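Local coordinates for diphthine synthase (Entamoeba histolytica, PDB 3I4T), which probably methylates a precursor of diphthamide on elongation factor 2, a late step in making that modified residue, at residues 149-154 with 181-186. Numbering follows the deposited sequence.
Sequences GQTVSV and LVLLDI
The methyl of Thr151 makes the first direct side-chain contact, against Leu181 and Leu183. With CG2 anti to the backbone N (chi1 -52° for OG1), it lies 3.8 Å from Leu181 CD2 and equally close to Leu183 CD1, so one methyl bridges two leucines. Ahead of the direct backbone bonds a water links Gly149 O, to which it donates, and Leu181 N, from which it accepts. Tyr146 of the second subunit packs on both Thr151 and Leu183, placing this side at the dimer interface.

Val152 begins the direct backbone pairing. Its N-H points almost straight at Leu181 O (N to O 3.1 Å, 177° at the hydrogen), and its own O accepts from Leu183 N at 2.8 Å. Val182 thus sits between two bonded neighbours as the parallel partner of Val152; their side chains meet obliquely, Val152 CG2 to Val182 CG2 4.0 Å. Ser153 pairs with Leu183, its CA-H directed at Leu183 O. That oxygen also takes the N-H of Val154 (N to O 2.9 Å, 167°), so a conventional bond and a weaker CH contact share one acceptor.

Val154 turns CG2 back onto Val182 CG1, 3.5 Å away, and Val182 therefore touches Val152 through CG2 and Val154 through CG1. Helix 166-175 supplies Tyr166 against both Val152 and Val154, and it connects the two parallel strands as a beta-alpha-beta unit. Val154 O and Asp185 N are 3.2 Å apart, but the poor angle rules out a hydrogen bond.

Three direct backbone bonds thus set the parallel register over a short span, while on one face of the sheet the methyls of Val152 and Val154, backed by Tyr166, pack by apolar contact on those of Val182.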
loop_
_atom_site.group_PDB
_atom_site.type_symbol
_atom_site.label_atom_id
_atom_site.label_comp_id
_atom_site.label_asym_id
_atom_site.label_seq_id
_atom_site.Cartn_x
_atom_site.Cartn_y
_atom_site.Cartn_z
ATOM N N GLY A 149 1.629 -1.437 -12.558
ATOM C CA GLY A 149 0.647 -2.355 -13.139
ATOM C C GLY A 149 0.434 -3.481 -12.150
ATOM O O GLY A 149 0.624 -3.274 -10.940
ATOM N N GLN A 150 0.067 -4.676 -12.638
ATOM C CA GLN A 150 -0.171 -5.792 -11.720
ATOM C C GLN A 150 1.113 -6.378 -11.119
ATOM O O GLN A 150 2.176 -6.394 -11.759
ATOM C CB GLN A 150 -1.094 -6.853 -12.316
ATOM C CG GLN A 150 -0.478 -7.913 -13.213
ATOM C CD GLN A 150 -1.551 -8.807 -13.853
ATOM O OE1 GLN A 150 -2.313 -9.495 -13.154
ATOM N NE2 GLN A 150 -1.616 -8.795 -15.182
ATOM N N THR A 151 0.995 -6.827 -9.869
ATOM C CA THR A 151 2.101 -7.375 -9.096
ATOM C C THR A 151 2.307 -8.837 -9.478
ATOM O O THR A 151 1.328 -9.574 -9.709
ATOM C CB THR A 151 1.815 -7.212 -7.590
ATOM O OG1 THR A 151 1.469 -5.843 -7.321
ATOM C CG2 THR A 151 3.003 -7.627 -6.725
ATOM N N VAL A 152 3.577 -9.252 -9.573
ATOM C CA VAL A 152 3.903 -10.627 -9.982
ATOM C C VAL A 152 4.800 -11.332 -8.953
ATOM O O VAL A 152 5.510 -10.674 -8.179
ATOM C CB VAL A 152 4.541 -10.704 -11.394
ATOM C CG1 VAL A 152 3.634 -10.087 -12.425
ATOM C CG2 VAL A 152 5.912 -10.047 -11.416
ATOM N N SER A 153 4.752 -12.664 -8.958
ATOM C CA SER A 153 5.518 -13.492 -8.013
ATOM C C SER A 153 6.429 -14.467 -8.736
ATOM O O SER A 153 5.991 -15.197 -9.635
ATOM C CB SER A 153 4.589 -14.268 -7.061
ATOM O OG SER A 153 3.985 -13.393 -6.114
ATOM N N VAL A 154 7.698 -14.473 -8.337
ATOM C CA VAL A 154 8.656 -15.447 -8.846
ATOM C C VAL A 154 8.814 -16.569 -7.815
ATOM O O VAL A 154 8.996 -16.303 -6.628
ATOM C CB VAL A 154 10.006 -14.788 -9.215
ATOM C CG1 VAL A 154 10.998 -15.830 -9.707
ATOM C CG2 VAL A 154 9.795 -13.742 -10.301
ATOM N N LEU A 181 6.181 -4.562 -9.828
ATOM C CA LEU A 181 6.738 -5.050 -8.578
ATOM C C LEU A 181 6.815 -6.555 -8.644
ATOM O O LEU A 181 5.807 -7.223 -8.872
ATOM C CB LEU A 181 5.866 -4.639 -7.388
ATOM C CG LEU A 181 6.175 -5.272 -6.027
ATOM C CD1 LEU A 181 7.556 -4.827 -5.489
ATOM C CD2 LEU A 181 5.063 -4.911 -5.057
ATOM N N VAL A 182 8.021 -7.077 -8.448
ATOM C CA VAL A 182 8.275 -8.504 -8.485
ATOM C C VAL A 182 8.509 -9.017 -7.059
ATOM O O VAL A 182 9.530 -8.725 -6.440
ATOM C CB VAL A 182 9.495 -8.824 -9.368
ATOM C CG1 VAL A 182 9.678 -10.334 -9.507
ATOM C CG2 VAL A 182 9.359 -8.161 -10.736
ATOM N N LEU A 183 7.542 -9.756 -6.534
ATOM C CA LEU A 183 7.675 -10.351 -5.206
ATOM C C LEU A 183 8.362 -11.704 -5.332
ATOM O O LEU A 183 8.160 -12.411 -6.307
ATOM C CB LEU A 183 6.310 -10.463 -4.520
ATOM C CG LEU A 183 5.603 -9.133 -4.219
ATOM C CD1 LEU A 183 4.253 -9.390 -3.582
ATOM C CD2 LEU A 183 6.448 -8.226 -3.313
ATOM N N LEU A 184 9.204 -12.034 -4.361
ATOM C CA LEU A 184 10.059 -13.230 -4.442
ATOM C C LEU A 184 9.578 -14.305 -3.463
ATOM O O LEU A 184 8.858 -14.010 -2.512
ATOM C CB LEU A 184 11.538 -12.876 -4.192
ATOM C CG LEU A 184 12.154 -11.694 -4.955
ATOM C CD1 LEU A 184 13.668 -11.588 -4.708
ATOM C CD2 LEU A 184 11.868 -11.765 -6.439
ATOM N N ASP A 185 9.982 -15.542 -3.711
ATOM C CA ASP A 185 9.443 -16.700 -3.014
ATOM C C ASP A 185 9.999 -16.845 -1.603
ATOM O O ASP A 185 11.073 -16.325 -1.285
ATOM C CB ASP A 185 9.737 -17.963 -3.836
ATOM C CG ASP A 185 8.810 -19.118 -3.508
ATOM O OD1 ASP A 185 7.836 -18.946 -2.745
ATOM O OD2 ASP A 185 9.069 -20.219 -4.033
ATOM N N ILE A 186 9.238 -17.534 -0.760
ATOM C CA ILE A 186 9.641 -17.851 0.612
ATOM C C ILE A 186 9.220 -19.291 0.907
ATOM O O ILE A 186 8.026 -19.578 1.050
ATOM C CB ILE A 186 8.980 -16.900 1.658
ATOM C CG1 ILE A 186 9.343 -15.430 1.383
ATOM C CG2 ILE A 186 9.398 -17.286 3.070
ATOM C CD1 ILE A 186 8.482 -14.409 2.146
HETATM O O HOH W 1 3.335 -4.085 -10.093
#